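Local coordinates for protein reducing end xylose-releasing exo-oligoxylanase (PDB 5YXT) that probably hydrolyses xylo-oligosaccharides from their reducing end, releasing xylose, as a glycoside hydrolase of family 8, at residues W91-V95 with T96-M100; Y152-Q155 with A156-L160; A209-E212 with D213-F216. One frame throughout, in Å; residues are numbered along the deposited sequence.

Contact 1: W91-V95 with T96-M100; sequences WKWTV and TYMYM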
loop_
_atom_site.group_PDB
_atom_site.type_symbol
_atom_site.label_atom_id
_atom_site.label_comp_id
_atom_site.label_asym_id
_atom_site.label_seq_id
_atom_site.Cartn_x
_atom_site.Cartn_y
_atom_site.Cartn_z
ATOM N N TRP C 91 27.992 13.286 32.788
ATOM C CA TRP C 91 29.381 12.963 32.497
ATOM C C TRP C 91 30.220 12.935 33.768
ATOM O O TRP C 91 31.117 12.103 33.901
ATOM C CB TRP C 91 29.945 13.957 31.490
ATOM C CG TRP C 91 31.382 13.696 31.116
ATOM C CD1 TRP C 91 32.424 14.583 31.212
ATOM C CD2 TRP C 91 31.941 12.479 30.593
ATOM N NE1 TRP C 91 33.587 13.995 30.786
ATOM C CE2 TRP C 91 33.324 12.706 30.403
ATOM C CE3 TRP C 91 31.413 11.221 30.280
ATOM C CZ2 TRP C 91 34.187 11.721 29.908
ATOM C CZ3 TRP C 91 32.270 10.238 29.783
ATOM C CH2 TRP C 91 33.648 10.498 29.609
ATOM N N LYS C 92 29.911 13.806 34.734
ATOM C CA LYS C 92 30.670 13.823 35.983
ATOM C C LYS C 92 30.452 12.545 36.779
ATOM O O LYS C 92 31.411 11.933 37.261
ATOM C CB LYS C 92 30.292 15.046 36.824
ATOM C CG LYS C 92 31.192 15.265 38.059
ATOM C CD LYS C 92 32.648 14.913 37.771
ATOM C CE LYS C 92 33.622 15.728 38.617
ATOM N NZ LYS C 92 35.031 15.230 38.471
ATOM N N TRP C 93 29.194 12.131 36.942
ATOM C CA TRP C 93 28.909 10.856 37.593
ATOM C C TRP C 93 29.641 9.718 36.895
ATOM O O TRP C 93 30.193 8.816 37.547
ATOM C CB TRP C 93 27.400 10.604 37.579
ATOM C CG TRP C 93 26.859 9.694 38.649
ATOM C CD1 TRP C 93 26.247 10.074 39.810
ATOM C CD2 TRP C 93 26.833 8.261 38.636
ATOM N NE1 TRP C 93 25.862 8.964 40.528
ATOM C CE2 TRP C 93 26.206 7.841 39.822
ATOM C CE3 TRP C 93 27.300 7.291 37.744
ATOM C CZ2 TRP C 93 26.027 6.494 40.133
ATOM C CZ3 TRP C 93 27.113 5.961 38.050
ATOM C CH2 TRP C 93 26.480 5.571 39.235
ATOM N N THR C 94 29.654 9.756 35.561
ATOM C CA THR C 94 30.242 8.685 34.767
ATOM C C THR C 94 31.730 8.549 35.037
ATOM O O THR C 94 32.228 7.449 35.301
ATOM C CB THR C 94 29.961 8.941 33.284
ATOM O OG1 THR C 94 28.536 8.912 33.068
ATOM C CG2 THR C 94 30.618 7.884 32.408
ATOM N N VAL C 95 32.453 9.663 35.009
ATOM C CA VAL C 95 33.895 9.599 35.230
ATOM C C VAL C 95 34.207 9.195 36.668
ATOM O O VAL C 95 35.166 8.456 36.925
ATOM C CB VAL C 95 34.536 10.947 34.857
ATOM C CG1 VAL C 95 36.034 10.934 35.182
ATOM C CG2 VAL C 95 34.296 11.240 33.372
ATOM N N THR C 96 33.396 9.648 37.626
ATOM C CA THR C 96 33.761 9.444 39.024
ATOM C C THR C 96 33.534 8.008 39.473
ATOM O O THR C 96 34.305 7.494 40.290
ATOM C CB THR C 96 32.988 10.402 39.930
ATOM O OG1 THR C 96 31.589 10.118 39.850
ATOM C CG2 THR C 96 33.233 11.830 39.528
ATOM N N TYR C 97 32.514 7.337 38.940
ATOM C CA TYR C 97 32.117 6.027 39.430
ATOM C C TYR C 97 32.261 4.913 38.408
ATOM O O TYR C 97 32.415 3.756 38.800
ATOM C CB TYR C 97 30.658 6.062 39.903
ATOM C CG TYR C 97 30.416 6.948 41.103
ATOM C CD1 TYR C 97 29.560 8.039 41.019
ATOM C CD2 TYR C 97 31.019 6.677 42.328
ATOM C CE1 TYR C 97 29.323 8.847 42.116
ATOM C CE2 TYR C 97 30.789 7.486 43.434
ATOM C CZ TYR C 97 29.939 8.565 43.320
ATOM O OH TYR C 97 29.695 9.373 44.402
ATOM N N MET C 98 32.202 5.223 37.114
ATOM C CA MET C 98 32.174 4.195 36.082
ATOM C C MET C 98 33.489 4.032 35.332
ATOM O O MET C 98 33.781 2.927 34.858
ATOM C CB MET C 98 31.054 4.496 35.080
ATOM C CG MET C 98 29.670 4.333 35.697
ATOM S SD MET C 98 28.346 4.632 34.523
ATOM C CE MET C 98 28.022 6.327 34.698
ATOM N N TYR C 99 34.285 5.086 35.211
ATOM C CA TYR C 99 35.555 4.978 34.502
ATOM C C TYR C 99 36.492 4.034 35.244
ATOM O O TYR C 99 36.706 4.182 36.451
ATOM C CB TYR C 99 36.203 6.354 34.345
ATOM C CG TYR C 99 37.496 6.320 33.568
ATOM C CD1 TYR C 99 37.496 6.069 32.203
ATOM C CD2 TYR C 99 38.711 6.538 34.197
ATOM C CE1 TYR C 99 38.670 6.035 31.482
ATOM C CE2 TYR C 99 39.898 6.511 33.484
ATOM C CZ TYR C 99 39.870 6.256 32.128
ATOM O OH TYR C 99 41.045 6.221 31.412
ATOM N N MET C 100 37.039 3.051 34.519
ATOM C CA MET C 100 37.872 2.004 35.095
ATOM C C MET C 100 39.353 2.343 34.944
ATOM O O MET C 100 39.829 2.616 33.836
ATOM C CB MET C 100 37.558 0.656 34.444
ATOM C CG MET C 100 36.196 0.110 34.840
ATOM S SD MET C 100 35.941 -1.544 34.164
ATOM C CE MET C 100 36.754 -2.449 35.465
#
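T94 O receives two backbone N-H groups, from M98 N at 2.9 Å and from Y99 N at 3.1 Å, in a wider pi-type turn at residues 96-98, toward the C-terminal part of helix 84-98. The oxygen thus accepts an i+4 and an i+5 bond, and the donors come from different directions, Y99 N in the carbonyl plane and M98 N tilted from it. The two preceding carbonyls, K92 O and W93 O, take T96 N and Y97 N in i to i+4 bonds. The T96 hydroxyl is folded back over the same turn (chi1 64°, between N and the carbonyl carbon) and lies within hydrogen-bonding distance of both carbonyls, K92 O and W93 O; its one proton cannot be assigned between them. T94 OG1 turns back to I90 O. The packing centres on the W93 indole. Y97 brings the CD1 side of its ring edge-to-face over the indole, the planes at 56° and CD1 3.6 Å from W93 CE2, while Y97 CB makes a CH-pi contact with the six-membered ring. M98 approaches the indole from its rim: SD lies near the ring plane in a Met-aromatic contact, and the bend at chi3 (-91°) sets CE at the ring edge, 3.3 Å from W93 CE3, with the same methyl beside the T94 side chain. M71 of helix 68-80 and C113 of strand 112-113 also pack on W93 and M98. On the more exposed side the K92 chain crosses T96 at about a right angle, with K92 CD 3.6 Å from T96 CG2.

Contact 2: Y152-Q155 with A156-L160; sequences YGTQ and ARDLL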
loop_
_atom_site.group_PDB
_atom_site.type_symbol
_atom_site.label_atom_id
_atom_site.label_comp_id
_atom_site.label_asym_id
_atom_site.label_seq_id
_atom_site.Cartn_x
_atom_site.Cartn_y
_atom_site.Cartn_z
ATOM N N TYR C 152 36.010 17.961 26.602
ATOM C CA TYR C 152 35.176 16.953 25.937
ATOM C C TYR C 152 35.888 16.289 24.761
ATOM O O TYR C 152 35.898 15.060 24.650
ATOM C CB TYR C 152 33.873 17.585 25.437
ATOM C CG TYR C 152 33.053 18.370 26.451
ATOM C CD1 TYR C 152 32.537 17.755 27.587
ATOM C CD2 TYR C 152 32.770 19.717 26.244
ATOM C CE1 TYR C 152 31.770 18.465 28.495
ATOM C CE2 TYR C 152 31.995 20.443 27.147
ATOM C CZ TYR C 152 31.501 19.813 28.274
ATOM O OH TYR C 152 30.729 20.517 29.183
ATOM N N GLY C 153 36.432 17.092 23.838
ATOM C CA GLY C 153 37.052 16.526 22.647
ATOM C C GLY C 153 38.248 15.649 22.962
ATOM O O GLY C 153 38.482 14.634 22.300
ATOM N N THR C 154 39.020 16.024 23.980
ATOM C CA THR C 154 40.138 15.185 24.399
ATOM C C THR C 154 39.643 13.876 25.000
ATOM O O THR C 154 40.145 12.800 24.659
ATOM C CB THR C 154 41.016 15.941 25.394
ATOM O OG1 THR C 154 41.535 17.121 24.765
ATOM C CG2 THR C 154 42.173 15.065 25.847
ATOM N N GLN C 155 38.635 13.944 25.878
ATOM C CA GLN C 155 38.067 12.718 26.437
ATOM C C GLN C 155 37.563 11.795 25.333
ATOM O O GLN C 155 37.729 10.573 25.410
ATOM C CB GLN C 155 36.934 13.053 27.409
ATOM C CG GLN C 155 37.367 13.870 28.621
ATOM C CD GLN C 155 38.060 13.035 29.662
ATOM O OE1 GLN C 155 37.913 11.805 29.696
ATOM N NE2 GLN C 155 38.824 13.692 30.530
ATOM N N ALA C 156 36.963 12.366 24.287
ATOM C CA ALA C 156 36.398 11.557 23.208
ATOM C C ALA C 156 37.488 10.885 22.377
ATOM O O ALA C 156 37.415 9.681 22.089
ATOM C CB ALA C 156 35.511 12.432 22.318
ATOM N N ARG C 157 38.504 11.650 21.975
ATOM C CA ARG C 157 39.585 11.079 21.180
ATOM C C ARG C 157 40.381 10.056 21.981
ATOM O O ARG C 157 40.786 9.018 21.441
ATOM C CB ARG C 157 40.484 12.198 20.650
ATOM C CG ARG C 157 39.809 13.059 19.559
ATOM C CD ARG C 157 40.758 14.105 18.962
ATOM N NE ARG C 157 41.166 15.067 19.979
ATOM C CZ ARG C 157 40.525 16.202 20.242
ATOM N NH1 ARG C 157 39.447 16.545 19.552
ATOM N NH2 ARG C 157 40.976 17.003 21.201
ATOM N N ASP C 158 40.608 10.319 23.274
ATOM C CA ASP C 158 41.300 9.333 24.103
ATOM C C ASP C 158 40.477 8.059 24.229
ATOM O O ASP C 158 41.018 6.946 24.153
ATOM C CB ASP C 158 41.593 9.908 25.490
ATOM C CG ASP C 158 42.655 10.984 25.465
ATOM O OD1 ASP C 158 43.318 11.155 24.421
ATOM O OD2 ASP C 158 42.822 11.663 26.499
ATOM N N LEU C 159 39.165 8.202 24.428
ATOM C CA LEU C 159 38.302 7.028 24.484
ATOM C C LEU C 159 38.375 6.230 23.182
ATOM O O LEU C 159 38.552 5.004 23.196
ATOM C CB LEU C 159 36.873 7.468 24.782
ATOM C CG LEU C 159 35.871 6.387 25.157
ATOM C CD1 LEU C 159 35.194 5.798 23.931
ATOM C CD2 LEU C 159 36.598 5.312 25.917
ATOM N N LEU C 160 38.234 6.915 22.044
ATOM C CA LEU C 160 38.239 6.235 20.751
ATOM C C LEU C 160 39.567 5.551 20.484
ATOM O O LEU C 160 39.602 4.508 19.825
ATOM C CB LEU C 160 37.937 7.231 19.641
ATOM C CG LEU C 160 36.508 7.758 19.653
ATOM C CD1 LEU C 160 36.378 8.840 18.611
ATOM C CD2 LEU C 160 35.521 6.605 19.396
#
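R157 folding its guanidinium over the G153 carbonyl marks an i to i+4 contact within one alpha-helix, the first two turns of helix 152-165, which packs against helix 126-143 in the (alpha/alpha)6 barrel expected of a family 8 glycoside hydrolase. Four successive backbone bonds hold the turns: A156 N to Y152 O, R157 N to G153 O, D158 N to T154 O and L159 N to Q155 O, all 2.9 to 3.0 Å. The R157 and D158 bonds are the straighter ones, with N-H...O angles of 168° and 165°. The R157 chain runs out beside its backbone N and bends at chi3 (-64°), which lays the guanidinium back over the preceding turn. One face lies over G153 O, the oxygen above its centre, with CZ 3.3 Å from G153 O and NH2 3.5 Å from T154 N. G153 O accepts from R157 N, while its approach to R157 NH1 has too poor an angle for a bond. At G153 there is no side chain between the guanidinium and the backbone. T154 and D158 lie side by side and point the same way, methyl against carboxylate. D158 OD1 is taken by Y210 OH, and Q155 NE2 turns back to N151 OD1. On the buried side A156 meets L136 and L137 of helix 126-143, and the Y152 hydroxyl hydrogen-bonds D88 OD1, with Q84 OE1 a neighbouring partner. The threonine-aspartate pair closes with T154 CG2 3.5 Å from D158 OD2.

Contact 3: A209-E212 with D213-F216; sequences AYPE and DRAF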
loop_
_atom_site.group_PDB
_atom_site.type_symbol
_atom_site.label_atom_id
_atom_site.label_comp_id
_atom_site.label_asym_id
_atom_site.label_seq_id
_atom_site.Cartn_x
_atom_site.Cartn_y
_atom_site.Cartn_z
ATOM N N ALA C 209 38.456 11.632 15.062
ATOM C CA ALA C 209 39.347 10.883 15.937
ATOM C C ALA C 209 40.781 11.384 15.756
ATOM O O ALA C 209 41.065 12.233 14.907
ATOM C CB ALA C 209 39.250 9.386 15.645
ATOM N N TYR C 210 41.696 10.853 16.561
ATOM C CA TYR C 210 43.111 11.087 16.308
ATOM C C TYR C 210 43.433 10.709 14.863
ATOM O O TYR C 210 42.941 9.682 14.371
ATOM C CB TYR C 210 43.977 10.269 17.272
ATOM C CG TYR C 210 44.033 10.849 18.656
ATOM C CD1 TYR C 210 44.346 12.187 18.849
ATOM C CD2 TYR C 210 43.748 10.076 19.767
ATOM C CE1 TYR C 210 44.388 12.732 20.116
ATOM C CE2 TYR C 210 43.789 10.613 21.044
ATOM C CZ TYR C 210 44.109 11.939 21.208
ATOM O OH TYR C 210 44.151 12.486 22.469
ATOM N N PRO C 211 44.241 11.508 14.159
ATOM C CA PRO C 211 44.398 11.317 12.704
ATOM C C PRO C 211 44.779 9.912 12.281
ATOM O O PRO C 211 44.283 9.438 11.251
ATOM C CB PRO C 211 45.497 12.329 12.355
ATOM C CG PRO C 211 45.302 13.432 13.354
ATOM C CD PRO C 211 44.914 12.735 14.632
ATOM N N GLU C 212 45.627 9.220 13.054
ATOM C CA GLU C 212 46.099 7.904 12.639
ATOM C C GLU C 212 44.984 6.865 12.566
ATOM O O GLU C 212 45.121 5.872 11.839
ATOM C CB GLU C 212 47.202 7.412 13.583
ATOM C CG GLU C 212 46.722 7.110 15.008
ATOM C CD GLU C 212 46.637 8.358 15.882
ATOM O OE1 GLU C 212 46.867 9.485 15.370
ATOM O OE2 GLU C 212 46.342 8.214 17.088
ATOM N N ASP C 213 43.887 7.061 13.295
ATOM C CA ASP C 213 42.806 6.084 13.331
ATOM C C ASP C 213 41.694 6.368 12.325
ATOM O O ASP C 213 40.770 5.554 12.195
ATOM C CB ASP C 213 42.210 6.023 14.740
ATOM C CG ASP C 213 43.199 5.511 15.764
ATOM O OD1 ASP C 213 44.186 4.868 15.351
ATOM O OD2 ASP C 213 42.986 5.735 16.973
ATOM N N ARG C 214 41.755 7.495 11.613
ATOM C CA ARG C 214 40.624 7.898 10.785
ATOM C C ARG C 214 40.410 6.961 9.600
ATOM O O ARG C 214 39.264 6.715 9.212
ATOM C CB ARG C 214 40.810 9.332 10.316
ATOM C CG ARG C 214 40.939 10.304 11.459
ATOM C CD ARG C 214 41.041 11.734 10.983
ATOM N NE ARG C 214 41.108 12.648 12.118
ATOM C CZ ARG C 214 41.421 13.934 12.034
ATOM N NH1 ARG C 214 41.709 14.476 10.860
ATOM N NH2 ARG C 214 41.436 14.682 13.132
ATOM N N ALA C 215 41.482 6.418 9.024
ATOM C CA ALA C 215 41.300 5.420 7.972
ATOM C C ALA C 215 40.518 4.213 8.480
ATOM O O ALA C 215 39.606 3.724 7.798
ATOM C CB ALA C 215 42.654 4.980 7.417
ATOM N N PHE C 216 40.856 3.720 9.675
ATOM C CA PHE C 216 40.124 2.585 10.237
ATOM C C PHE C 216 38.640 2.905 10.377
ATOM O O PHE C 216 37.781 2.085 10.027
ATOM C CB PHE C 216 40.723 2.179 11.588
ATOM C CG PHE C 216 40.069 0.967 12.210
ATOM C CD1 PHE C 216 38.871 1.083 12.927
ATOM C CD2 PHE C 216 40.649 -0.288 12.089
ATOM C CE1 PHE C 216 38.266 -0.026 13.490
ATOM C CE2 PHE C 216 40.048 -1.398 12.668
ATOM C CZ PHE C 216 38.846 -1.260 13.369
HETATM O O HOH W 1 43.753 7.589 9.208
HETATM O O HOH W 2 43.503 4.232 10.656
#
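R214 reaches back along P211, the two side chains side by side, and places one guanidinium face over the proline ring, with P211 CG 4.0 Å above its plane. From that position the group grips a single backbone oxygen side-on: R214 NE is 2.8 Å and R214 NH2 3.0 Å from A209 O. The acceptor lies nearly in the guanidinium plane for both nitrogens, and the NH2 donor approaches almost end-on to the carbonyl. A chain extended from CG to NE spans the turn and allows this reach. The turn links two successive helices of the probable (alpha/alpha)6 barrel, helix 199-208, which A209 has just left, and helix 214-231. Two i to i+3 backbone bonds shape it, D213 N to Y210 O and R214 N to P211 O; the R214 N donor stands well above the P211 carbonyl plane. Each of the next two amides of the starting helix is reached through a water: water 1 joins P211 O to A215 N, and water 2 joins E212 O to F216 N. Beyond the backbone, E212 and D213 run side by side with their carboxylates turned 66° apart. E212 OE2 and D213 OD2 are 4.2 Å from each other, and both form salt bridges to R161 NH2, which probably offsets the repulsion between the two like charges. D213 OD1 is hydrogen-bonded to H165 NE2. E212 CG, set between N and the carbonyl carbon (chi1 67°), merely packs against that same oxygen, 3.4 Å from D213 OD1.

Overall arrangement
All three contacts are local, and they mark three places on helices or their ends: contact 1 the C-terminal part of helix 84-98, contact 2 the start of helix 152-165, contact 3 the link between helices 199-208 and 214-231. Contact 2 is the most enclosed, with no exposed residue among those touching; contact 1 has buried W93, T94 and M98 with exposed T96 at its margin; contact 3 faces solvent most, with two bridging waters. Contact 1 is mostly aromatic and sulfur packing, whereas contacts 2 and 3 lay arginines over backbone or proline, with carboxylates nearby. Helix 152-165 joins the set: W91 packs on Q155, Y210 meets D158. Contacts 1 and 3 do not touch, their nearest atoms about 11 Å apart.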